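Local coordinates for SusD-like carbohydrate binding protein BF1063 (Bacteroides fragilis NCTC 9343, PDB 3I4G) that probably binds carbohydrate at the outer membrane, as a SusD-family protein of Bacteroides fragilis whose glycan ligand is not established, at residues 212-217 / 458-463; 207-212 / 395-400; 135-140 / 164-169; 442-447 / 451-456. All blocks are in the same frame, centred on the assembly; numbering follows the deposited sequence.

Contact 1: residues 212-217 / 458-463; sequences KDWKSG and IMRWGI
The Schellman motif closing helix 197-211 places Lys212 across from Arg460, near the C-terminal end of helix 454-461. No direct bond joins the two residues, since Lys212 NZ stays 3.6 Å from Arg460 O. A water spans the gap, accepting from Lys212 NZ at 3.0 Å and donating to Arg460 O at 3.0 Å. Lys212 was modelled in two conformers, so the bridge is described for one of them. Deeper in, the benzo end of Trp214 points at the guanidinium of Arg460. Trp214 CH2 lies 4.2 Å from Arg460 NH1, which sits at the ring edge, near the ring plane. The two planes are 56° apart, so the groups do not stack. Arg460 CG is wedged between the backbone N and the carbonyl carbon (chi1 71°). From there the chain extends to its polar end, which forms salt bridges through NH2 to Glu396 and through NE to Asp457. The contact lies at the surface of the TPR-like helical part of the SusD fold, where one helix gives way almost at once to the next. Asp213 is the N-cap of helix 214-227. Asp213 OD1 accepts from Ser216 N at 3.2 Å, and Asp213 OD2 from Ser216 OG at 2.7 Å. Both donors approach from above the carboxylate plane. The other helix, 454-461, also ends in a Schellman motif, with Gly462 taking the positive phi.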
# COMPACT_ATOMS: atom_id res chain seq x y z
N LYS A 212 -6.67 -17.85 4.89
CA LYS A 212 -6.43 -18.24 6.26
C LYS A 212 -5.74 -19.63 6.28
O LYS A 212 -5.89 -20.39 7.24
CB LYS A 212 -7.73 -18.12 7.11
CG LYS A 212 -8.26 -16.65 7.22
CD LYS A 212 -9.52 -16.52 8.12
CE LYS A 212 -9.90 -15.07 8.36
NZ LYS A 212 -10.32 -14.32 7.13
N ASP A 213 -4.93 -19.92 5.24
CA ASP A 213 -4.10 -21.11 5.16
C ASP A 213 -2.75 -20.63 5.69
O ASP A 213 -1.78 -20.42 4.96
CB ASP A 213 -3.98 -21.70 3.77
CG ASP A 213 -3.16 -22.96 3.73
OD1 ASP A 213 -2.60 -23.34 4.78
OD2 ASP A 213 -3.03 -23.58 2.66
N TRP A 214 -2.73 -20.47 7.01
CA TRP A 214 -1.56 -19.92 7.67
C TRP A 214 -0.32 -20.77 7.55
O TRP A 214 0.80 -20.26 7.44
CB TRP A 214 -1.91 -19.66 9.14
CG TRP A 214 -3.13 -18.80 9.34
CD1 TRP A 214 -4.33 -19.20 9.84
CD2 TRP A 214 -3.26 -17.40 9.07
NE1 TRP A 214 -5.17 -18.14 9.92
CE2 TRP A 214 -4.56 -17.03 9.45
CE3 TRP A 214 -2.39 -16.40 8.60
CZ2 TRP A 214 -5.03 -15.74 9.34
CZ3 TRP A 214 -2.86 -15.11 8.50
CH2 TRP A 214 -4.16 -14.80 8.90
N LYS A 215 -0.48 -22.09 7.54
CA LYS A 215 0.65 -22.99 7.39
C LYS A 215 1.32 -22.79 6.05
O LYS A 215 2.55 -22.68 5.96
CB LYS A 215 0.20 -24.44 7.53
CG LYS A 215 1.36 -25.40 7.56
CD LYS A 215 0.94 -26.87 7.85
CE LYS A 215 0.23 -27.04 9.22
NZ LYS A 215 1.02 -26.63 10.47
N SER A 216 0.53 -22.70 4.99
CA SER A 216 1.11 -22.50 3.65
C SER A 216 1.71 -21.10 3.51
O SER A 216 2.72 -20.91 2.83
CB SER A 216 0.07 -22.73 2.55
OG SER A 216 -0.35 -24.09 2.53
N GLY A 217 1.10 -20.11 4.17
CA GLY A 217 1.62 -18.76 4.11
C GLY A 217 2.95 -18.69 4.81
O GLY A 217 3.87 -18.05 4.31
N ILE A 458 -6.74 -4.43 7.44
CA ILE A 458 -7.89 -4.32 8.33
C ILE A 458 -9.11 -5.04 7.72
O ILE A 458 -9.94 -5.60 8.44
CB ILE A 458 -8.21 -2.89 8.76
CG1 ILE A 458 -8.57 -2.02 7.57
CG2 ILE A 458 -7.02 -2.30 9.52
CD1 ILE A 458 -8.91 -0.54 7.96
N MSE A 459 -9.17 -5.11 6.41
CA MSE A 459 -10.19 -5.91 5.73
C MSE A 459 -10.01 -7.40 5.96
O MSE A 459 -10.95 -8.06 6.43
CB MSE A 459 -10.16 -5.56 4.24
CG MSE A 459 -10.68 -4.14 3.90
SE MSE A 459 -12.57 -3.92 3.88
CE MSE A 459 -12.84 -4.53 2.04
N ARG A 460 -8.82 -7.94 5.69
CA ARG A 460 -8.60 -9.40 5.84
C ARG A 460 -8.70 -9.82 7.30
O ARG A 460 -9.17 -10.94 7.61
CB ARG A 460 -7.25 -9.87 5.26
CG ARG A 460 -6.03 -9.46 6.03
CD ARG A 460 -4.78 -9.70 5.25
NE ARG A 460 -3.60 -9.20 5.96
CZ ARG A 460 -2.90 -9.88 6.86
NH1 ARG A 460 -3.23 -11.10 7.24
NH2 ARG A 460 -1.83 -9.29 7.40
N TRP A 461 -8.28 -8.97 8.24
CA TRP A 461 -8.38 -9.28 9.65
C TRP A 461 -9.80 -9.20 10.19
O TRP A 461 -10.09 -9.64 11.29
CB TRP A 461 -7.50 -8.33 10.49
CG TRP A 461 -6.03 -8.51 10.31
CD1 TRP A 461 -5.36 -9.68 10.03
CD2 TRP A 461 -5.02 -7.51 10.50
NE1 TRP A 461 -4.01 -9.43 10.01
CE2 TRP A 461 -3.78 -8.12 10.31
CE3 TRP A 461 -5.06 -6.15 10.84
CZ2 TRP A 461 -2.58 -7.42 10.39
CZ3 TRP A 461 -3.86 -5.45 10.92
CH2 TRP A 461 -2.64 -6.09 10.70
N GLY A 462 -10.71 -8.57 9.47
CA GLY A 462 -12.06 -8.43 9.98
C GLY A 462 -12.17 -7.42 11.13
O GLY A 462 -13.03 -7.53 12.00
N ILE A 463 -11.27 -6.44 11.12
CA ILE A 463 -11.32 -5.35 12.11
C ILE A 463 -11.65 -3.99 11.49
O ILE A 463 -11.75 -2.99 12.19
CB ILE A 463 -10.04 -5.24 12.97
CG1 ILE A 463 -8.86 -4.70 12.18
CG2 ILE A 463 -9.70 -6.62 13.62
CD1 ILE A 463 -7.62 -4.43 13.08
O HOH W 1 -11.62 -12.15 8.82

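Contact 2: residues 207-212 / 395-400; sequences TCMLQK and LECLVE
A buried helix-helix contact brings Met209 of helix 197-211 against Cys397 and Glu396 of helix 387-400. It lies among the packed helices of the SusD fold, which resemble those of TPR proteins, and joins parts of the chain more than 180 residues apart. The backbones come nearest at Met209 and Cys397, whose CA atoms are 7.3 Å apart. All three touching side chains leave their helices toward the opposing segment. Met209 is a selenomethionine. It has two conformers, and the contacts given here describe one of them. Met209 CG meets the thiol closely, 3.4 Å from Cys397 SG. Met209 SE stays beside the sulfur, 3.7 Å from Cys397 SG; the bend at chi3 (-48°) then turns only the terminal methyl CE. Glu396 comes across the Met209 side chain at about a right angle. It is extended, with CG anti to the backbone N (chi1 176°), and so carries its carboxylate into the buried interface. Arg460 and Trp461 NE1 satisfy that group, one on each oxygen. Met209 is also packed against Trp214 and Trp456 of the neighbouring helices. Met209 SE lies 3.8 Å from Glu396 OE1, with no hydrogen bond between the two side chains.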
# COMPACT_ATOMS: atom_id res chain seq x y z
N THR A 207 -1.67 -14.40 -0.56
CA THR A 207 -2.85 -15.18 -0.99
C THR A 207 -3.22 -16.18 0.09
O THR A 207 -4.39 -16.31 0.47
CB THR A 207 -2.57 -15.89 -2.31
OG1 THR A 207 -2.32 -14.91 -3.32
CG2 THR A 207 -3.75 -16.78 -2.75
N CYS A 208 -2.24 -16.88 0.63
CA CYS A 208 -2.52 -17.85 1.67
C CYS A 208 -3.09 -17.20 2.93
O CYS A 208 -3.94 -17.77 3.61
CB CYS A 208 -1.27 -18.65 2.03
SG CYS A 208 -0.61 -19.74 0.77
N MSE A 209 -2.62 -16.01 3.29
CA MSE A 209 -3.19 -15.35 4.47
C MSE A 209 -4.67 -14.98 4.21
O MSE A 209 -5.48 -15.03 5.11
CB MSE A 209 -2.36 -14.12 4.89
CG MSE A 209 -0.92 -14.45 5.36
SE MSE A 209 -0.10 -12.99 6.37
CE MSE A 209 -0.51 -11.56 5.18
N LEU A 210 -5.02 -14.62 2.98
CA LEU A 210 -6.43 -14.35 2.67
C LEU A 210 -7.29 -15.60 2.81
O LEU A 210 -8.46 -15.53 3.19
CB LEU A 210 -6.59 -13.80 1.24
CG LEU A 210 -6.20 -12.39 0.98
CD1 LEU A 210 -6.43 -12.11 -0.52
CD2 LEU A 210 -7.01 -11.42 1.87
N GLN A 211 -6.73 -16.74 2.44
CA GLN A 211 -7.39 -18.03 2.60
C GLN A 211 -7.42 -18.53 4.04
O GLN A 211 -8.09 -19.52 4.34
CB GLN A 211 -6.64 -19.10 1.84
CG GLN A 211 -6.54 -18.93 0.31
CD GLN A 211 -5.73 -20.03 -0.29
OE1 GLN A 211 -4.54 -20.17 0.03
NE2 GLN A 211 -6.34 -20.84 -1.14
N LYS A 212 -6.67 -17.85 4.89
CA LYS A 212 -6.43 -18.24 6.26
C LYS A 212 -5.74 -19.63 6.28
O LYS A 212 -5.89 -20.39 7.24
CB LYS A 212 -7.73 -18.12 7.11
CG LYS A 212 -8.26 -16.65 7.22
CD LYS A 212 -9.52 -16.52 8.12
CE LYS A 212 -9.90 -15.07 8.36
NZ LYS A 212 -10.32 -14.32 7.13
N LEU A 395 5.99 -14.37 10.71
CA LEU A 395 5.67 -14.43 12.13
C LEU A 395 4.14 -14.45 12.32
O LEU A 395 3.65 -15.24 13.13
CB LEU A 395 6.31 -13.26 12.87
CG LEU A 395 6.10 -13.25 14.39
CD1 LEU A 395 6.58 -14.55 15.05
CD2 LEU A 395 6.80 -12.04 14.98
N GLU A 396 3.39 -13.60 11.63
CA GLU A 396 1.94 -13.61 11.75
C GLU A 396 1.40 -14.99 11.42
O GLU A 396 0.54 -15.51 12.13
CB GLU A 396 1.30 -12.55 10.84
CG GLU A 396 -0.22 -12.57 10.85
CD GLU A 396 -0.89 -11.54 9.97
OE1 GLU A 396 -0.24 -10.66 9.40
OE2 GLU A 396 -2.13 -11.65 9.91
N CYS A 397 1.89 -15.59 10.36
CA CYS A 397 1.42 -16.92 9.93
C CYS A 397 1.75 -17.98 10.97
O CYS A 397 0.92 -18.87 11.24
CB CYS A 397 1.97 -17.31 8.55
SG CYS A 397 1.27 -16.38 7.19
N LEU A 398 2.94 -17.95 11.55
CA LEU A 398 3.29 -18.94 12.59
C LEU A 398 2.36 -18.81 13.78
O LEU A 398 1.90 -19.82 14.32
CB LEU A 398 4.72 -18.76 13.07
CG LEU A 398 5.84 -19.07 12.09
CD1 LEU A 398 7.18 -18.69 12.79
CD2 LEU A 398 5.85 -20.53 11.65
N VAL A 399 2.12 -17.58 14.22
CA VAL A 399 1.21 -17.32 15.34
C VAL A 399 -0.19 -17.85 15.04
O VAL A 399 -0.79 -18.60 15.84
CB VAL A 399 1.11 -15.85 15.64
CG1 VAL A 399 -0.06 -15.54 16.63
CG2 VAL A 399 2.46 -15.35 16.19
N GLU A 400 -0.70 -17.58 13.86
CA GLU A 400 -2.07 -18.00 13.51
C GLU A 400 -2.16 -19.48 13.26
O GLU A 400 -3.25 -20.08 13.43
CB GLU A 400 -2.56 -17.22 12.28
CG GLU A 400 -2.72 -15.75 12.48
CD GLU A 400 -3.83 -15.35 13.42
OE1 GLU A 400 -4.61 -16.20 13.88
OE2 GLU A 400 -3.90 -14.15 13.74

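Contact 3: residues 135-140 / 164-169; sequences YLASYF and ADILKW
Helices 116-139 and 163-180 come together at Ala137 and Ile166, whose CA atoms are 6.7 Å apart, a close approach that the small alanine permits. The Ala137 methyl carries the whole contact from its side. It points at the facing helix and touches two successive residues there. Ala137 CB lies 3.9 Å from Ile166 CG2 and 3.8 Å from Leu167 CD2. Seen from Ala137 CB, the two methyls lie in directions about 87° apart, and Ile166 CG2 is 5.3 Å from Leu167 CD2. The alanine methyl thus sits between two branched side chains. In Ile166 it is the short branch that touches: CG2 is anti to the backbone N, while CG1 lies beside that N (chi1 -64°) and takes no part. Leu167 starts off more to the flank of its helix, but its end swings back. CD1 continues the extended line of the chain, and CD2 branches off to meet the alanine. This is apolar packing in the N-terminal helical region of the SusD fold. The two helices are separated in sequence by a link that includes the short helix 152-155. The same turn of helix 116-139 also makes a polar tie, since Ala137 O accepts from Gln163 NE2 just ahead of the second segment. Its other flanks face aromatic residues: Tyr135 stacks on Trp47, and Tyr139 on Trp513. Leu167 also touches Gln211 of helix 197-211. Within the first segment, the Tyr139 ring has Ser138 CB 3.9 Å above one face, over the ring centre.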
# COMPACT_ATOMS: atom_id res chain seq x y z
N TYR A 135 -5.91 -9.01 -6.16
CA TYR A 135 -6.57 -7.79 -5.71
C TYR A 135 -8.10 -7.81 -5.96
O TYR A 135 -8.86 -7.43 -5.09
CB TYR A 135 -5.92 -6.56 -6.33
CG TYR A 135 -4.52 -6.28 -5.88
CD1 TYR A 135 -4.27 -5.81 -4.60
CD2 TYR A 135 -3.44 -6.43 -6.73
CE1 TYR A 135 -2.98 -5.57 -4.19
CE2 TYR A 135 -2.16 -6.20 -6.32
CZ TYR A 135 -1.94 -5.78 -5.03
OH TYR A 135 -0.65 -5.52 -4.62
N LEU A 136 -8.54 -8.29 -7.11
CA LEU A 136 -9.99 -8.44 -7.31
C LEU A 136 -10.62 -9.30 -6.24
O LEU A 136 -11.69 -8.99 -5.70
CB LEU A 136 -10.27 -9.01 -8.69
CG LEU A 136 -9.98 -8.13 -9.90
CD1 LEU A 136 -10.02 -8.98 -11.14
CD2 LEU A 136 -10.96 -6.98 -9.97
N ALA A 137 -10.00 -10.43 -5.95
CA ALA A 137 -10.48 -11.37 -4.93
C ALA A 137 -10.42 -10.78 -3.52
O ALA A 137 -11.21 -11.18 -2.68
CB ALA A 137 -9.64 -12.69 -4.95
N SER A 138 -9.50 -9.84 -3.27
CA SER A 138 -9.44 -9.21 -1.97
C SER A 138 -10.65 -8.31 -1.70
O SER A 138 -11.11 -8.21 -0.55
CB SER A 138 -8.17 -8.37 -1.86
OG SER A 138 -6.99 -9.16 -1.88
N TYR A 139 -11.18 -7.67 -2.73
CA TYR A 139 -12.16 -6.61 -2.53
C TYR A 139 -13.53 -6.90 -3.14
O TYR A 139 -14.54 -6.75 -2.44
CB TYR A 139 -11.57 -5.29 -3.07
CG TYR A 139 -10.26 -4.90 -2.37
CD1 TYR A 139 -10.22 -4.72 -1.00
CD2 TYR A 139 -9.10 -4.73 -3.08
CE1 TYR A 139 -9.05 -4.38 -0.37
CE2 TYR A 139 -7.91 -4.37 -2.46
CZ TYR A 139 -7.92 -4.19 -1.11
OH TYR A 139 -6.76 -3.80 -0.43
N PHE A 140 -13.59 -7.27 -4.42
CA PHE A 140 -14.85 -7.68 -5.02
C PHE A 140 -15.21 -9.14 -4.67
O PHE A 140 -16.38 -9.51 -4.66
CB PHE A 140 -14.79 -7.55 -6.54
CG PHE A 140 -14.56 -6.15 -7.05
CD1 PHE A 140 -15.61 -5.25 -7.16
CD2 PHE A 140 -13.31 -5.75 -7.48
CE1 PHE A 140 -15.43 -4.00 -7.69
CE2 PHE A 140 -13.13 -4.47 -7.99
CZ PHE A 140 -14.21 -3.63 -8.14
N ALA A 164 -13.03 -18.26 -2.92
CA ALA A 164 -12.20 -19.41 -2.54
C ALA A 164 -11.57 -20.05 -3.75
O ALA A 164 -10.38 -20.40 -3.73
CB ALA A 164 -13.02 -20.44 -1.73
N ASP A 165 -12.32 -20.20 -4.84
CA ASP A 165 -11.80 -20.80 -6.06
C ASP A 165 -10.76 -19.90 -6.75
O ASP A 165 -9.76 -20.38 -7.27
CB ASP A 165 -12.95 -21.14 -7.00
CG ASP A 165 -13.70 -22.39 -6.58
OD1 ASP A 165 -13.18 -23.16 -5.73
OD2 ASP A 165 -14.80 -22.61 -7.13
N ILE A 166 -10.98 -18.58 -6.72
CA ILE A 166 -9.99 -17.66 -7.29
C ILE A 166 -8.68 -17.73 -6.49
O ILE A 166 -7.58 -17.78 -7.07
CB ILE A 166 -10.50 -16.24 -7.32
CG1 ILE A 166 -11.71 -16.11 -8.26
CG2 ILE A 166 -9.40 -15.28 -7.79
CD1 ILE A 166 -12.45 -14.83 -8.14
N LEU A 167 -8.77 -17.74 -5.16
CA LEU A 167 -7.57 -17.80 -4.36
C LEU A 167 -6.81 -19.12 -4.57
O LEU A 167 -5.57 -19.13 -4.63
CB LEU A 167 -7.89 -17.57 -2.89
CG LEU A 167 -8.41 -16.16 -2.56
CD1 LEU A 167 -8.83 -16.10 -1.09
CD2 LEU A 167 -7.40 -15.03 -2.92
N LYS A 168 -7.51 -20.24 -4.71
CA LYS A 168 -6.85 -21.51 -5.01
C LYS A 168 -6.11 -21.43 -6.34
O LYS A 168 -5.01 -21.97 -6.48
CB LYS A 168 -7.86 -22.67 -5.05
CG LYS A 168 -8.40 -23.07 -3.68
CD LYS A 168 -9.43 -24.23 -3.79
N TRP A 169 -6.74 -20.82 -7.35
CA TRP A 169 -6.11 -20.63 -8.64
C TRP A 169 -4.88 -19.74 -8.51
O TRP A 169 -3.82 -20.01 -9.11
CB TRP A 169 -7.16 -20.06 -9.63
CG TRP A 169 -6.71 -19.83 -11.03
CD1 TRP A 169 -6.83 -20.65 -12.07
CD2 TRP A 169 -6.17 -18.61 -11.53
NE1 TRP A 169 -6.36 -20.05 -13.20
CE2 TRP A 169 -5.95 -18.78 -12.89
CE3 TRP A 169 -5.86 -17.38 -10.95
CZ2 TRP A 169 -5.41 -17.79 -13.69
CZ3 TRP A 169 -5.31 -16.39 -11.74
CH2 TRP A 169 -5.10 -16.60 -13.11

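Contact 4: residues 442-447 / 451-456; sequences HERRIE and EGIRYW
Arg445 and Arg454 both begin with CG anti to the backbone N (chi1 -176° in each). Arg445 is then extended from CG to NE, whereas Arg454 turns at chi2 (62°), and this bend lays its guanidinium over the extended chain of Arg445. The two guanidinium planes are 1° apart, with centres 4.3 Å from each other, an offset parallel stack. Arg445 CD sits over the centre of the Arg454 guanidinium, 3.6 Å from Arg454 CZ. Arg454 NH2 lies above the rim of the Arg445 guanidinium, 3.7 Å from Arg445 NE. Two like charges meet here, but carboxylates probably offset them. Arg445 has Asn62 as its strongest polar partner and a salt bridge from NH2 to Asp286; Arg454 NH2 pairs with Asp61. The stack bridges helices 433-447 and 454-461, which a short connection joins in a helical hairpin of the SusD-family region. Gly452 helps make that connection with a positive phi. Away from the stack, Arg444 NH2 touches Ile453 CG2 at 3.8 Å and reaches the edge of the indole, 3.9 Å from Trp456 CZ3. Arg444 NE forms a salt bridge with Asp457. Across the connection, Glu451 OE2 lies 3.4 Å from Glu447 O, two acceptors that do not bond to each other. Glu451 OE2 instead pairs with Lys364 and Arg386, while Glu447 O accepts from Tyr236 OH.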
# COMPACT_ATOMS: atom_id res chain seq x y z
N HIS A 442 0.36 -4.74 15.32
CA HIS A 442 0.77 -3.37 15.59
C HIS A 442 2.11 -3.05 14.92
O HIS A 442 2.29 -1.96 14.35
CB HIS A 442 0.87 -3.13 17.10
CG HIS A 442 1.35 -1.76 17.43
ND1 HIS A 442 2.65 -1.50 17.79
CD2 HIS A 442 0.72 -0.57 17.36
CE1 HIS A 442 2.79 -0.18 17.95
NE2 HIS A 442 1.63 0.39 17.72
N GLU A 443 3.09 -3.96 14.98
CA GLU A 443 4.37 -3.70 14.37
C GLU A 443 4.19 -3.54 12.87
O GLU A 443 4.83 -2.70 12.26
CB GLU A 443 5.36 -4.81 14.70
CG GLU A 443 6.76 -4.48 14.26
CD GLU A 443 7.36 -3.32 15.06
OE1 GLU A 443 7.02 -3.12 16.27
OE2 GLU A 443 8.21 -2.61 14.51
N ARG A 444 3.36 -4.37 12.27
CA ARG A 444 3.09 -4.28 10.89
C ARG A 444 2.49 -2.91 10.54
O ARG A 444 2.84 -2.28 9.54
CB ARG A 444 2.15 -5.43 10.49
CG ARG A 444 1.85 -5.51 9.07
CD ARG A 444 0.90 -6.72 8.83
NE ARG A 444 0.54 -6.77 7.44
CZ ARG A 444 1.11 -7.51 6.52
NH1 ARG A 444 2.08 -8.38 6.80
NH2 ARG A 444 0.67 -7.38 5.30
N ARG A 445 1.56 -2.42 11.36
CA ARG A 445 0.96 -1.10 11.16
C ARG A 445 2.03 -0.02 11.13
O ARG A 445 2.06 0.83 10.23
CB ARG A 445 -0.04 -0.79 12.28
CG ARG A 445 -0.74 0.50 12.06
CD ARG A 445 -1.69 0.91 13.14
NE ARG A 445 -2.47 2.10 12.68
CZ ARG A 445 -3.37 2.75 13.40
NH1 ARG A 445 -3.64 2.40 14.64
NH2 ARG A 445 -4.00 3.78 12.86
N ILE A 446 2.92 -0.05 12.10
CA ILE A 446 3.96 0.96 12.16
C ILE A 446 4.96 0.84 11.03
O ILE A 446 5.27 1.79 10.31
CB ILE A 446 4.71 0.87 13.52
CG1 ILE A 446 3.77 1.15 14.70
CG2 ILE A 446 5.93 1.80 13.55
CD1 ILE A 446 2.97 2.43 14.60
N GLU A 447 5.44 -0.38 10.80
CA GLU A 447 6.47 -0.58 9.77
C GLU A 447 6.01 -0.18 8.39
O GLU A 447 6.77 0.44 7.64
CB GLU A 447 6.93 -2.03 9.79
CG GLU A 447 7.93 -2.37 8.74
CD GLU A 447 9.27 -1.67 8.86
OE1 GLU A 447 9.58 -1.15 9.95
OE2 GLU A 447 10.01 -1.64 7.86
N GLU A 451 1.96 3.05 3.17
CA GLU A 451 2.40 2.35 1.97
C GLU A 451 1.26 1.66 1.23
O GLU A 451 1.50 0.98 0.24
CB GLU A 451 3.48 1.31 2.31
CG GLU A 451 4.72 1.99 2.92
CD GLU A 451 5.84 1.07 3.29
OE1 GLU A 451 6.17 0.17 2.47
OE2 GLU A 451 6.40 1.25 4.40
N GLY A 452 0.03 1.87 1.65
CA GLY A 452 -1.13 1.33 0.92
C GLY A 452 -1.51 -0.09 1.25
O GLY A 452 -2.25 -0.73 0.49
N ILE A 453 -1.08 -0.61 2.41
CA ILE A 453 -1.35 -1.99 2.83
C ILE A 453 -2.34 -2.04 3.99
O ILE A 453 -2.94 -3.08 4.26
CB ILE A 453 0.00 -2.69 3.15
CG1 ILE A 453 0.91 -2.65 1.94
CG2 ILE A 453 -0.23 -4.13 3.61
CD1 ILE A 453 2.34 -3.03 2.25
N ARG A 454 -2.52 -0.92 4.70
CA ARG A 454 -3.34 -0.94 5.91
C ARG A 454 -4.78 -1.34 5.64
O ARG A 454 -5.35 -2.11 6.42
CB ARG A 454 -3.32 0.43 6.57
CG ARG A 454 -4.08 0.49 7.92
CD ARG A 454 -3.54 -0.38 9.00
NE ARG A 454 -4.31 -0.18 10.23
CZ ARG A 454 -4.21 -0.92 11.30
NH1 ARG A 454 -3.38 -1.94 11.32
NH2 ARG A 454 -4.94 -0.66 12.35
N TYR A 455 -5.39 -0.80 4.59
CA TYR A 455 -6.76 -1.17 4.26
C TYR A 455 -6.83 -2.66 3.97
O TYR A 455 -7.75 -3.34 4.51
CB TYR A 455 -7.25 -0.31 3.10
CG TYR A 455 -8.65 -0.58 2.64
CD1 TYR A 455 -9.76 -0.30 3.43
CD2 TYR A 455 -8.88 -1.11 1.40
CE1 TYR A 455 -11.03 -0.57 2.98
CE2 TYR A 455 -10.13 -1.34 0.93
CZ TYR A 455 -11.22 -1.06 1.72
OH TYR A 455 -12.50 -1.29 1.25
N TRP A 456 -5.93 -3.18 3.15
CA TRP A 456 -5.92 -4.61 2.87
C TRP A 456 -5.86 -5.40 4.18
O TRP A 456 -6.55 -6.40 4.36
CB TRP A 456 -4.74 -4.92 1.95
CG TRP A 456 -4.73 -6.31 1.47
CD1 TRP A 456 -5.52 -6.82 0.48
CD2 TRP A 456 -3.91 -7.39 1.95
NE1 TRP A 456 -5.28 -8.18 0.33
CE2 TRP A 456 -4.29 -8.55 1.22
CE3 TRP A 456 -2.90 -7.49 2.90
CZ2 TRP A 456 -3.69 -9.80 1.44
CZ3 TRP A 456 -2.29 -8.72 3.09
CH2 TRP A 456 -2.70 -9.85 2.36

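Overall arrangement
Contacts 1 and 2 are nearly one site, with centres about 5 Å apart. They share Lys212, and a probable hydrogen bond from Asp213 N to Cys208 O joins their first segments. Arg460 of contact 1 lies on Met209 of contact 2, with Arg460 CZ 3.4 Å from CE of one Met209 conformer. Contact 4 uses the same helix 454-461 as contact 1, about 14 Å away between centres. Contact 3 is about 21 Å from contact 4, yet they meet where Ser138 OG and Trp456 NE1 are 3.0 Å apart, a probable hydrogen bond. Leu210 lies between these regions, touching both Ser138 and Trp456. Helix 197-211 forms one side of contact 2 and touches residues of the other three.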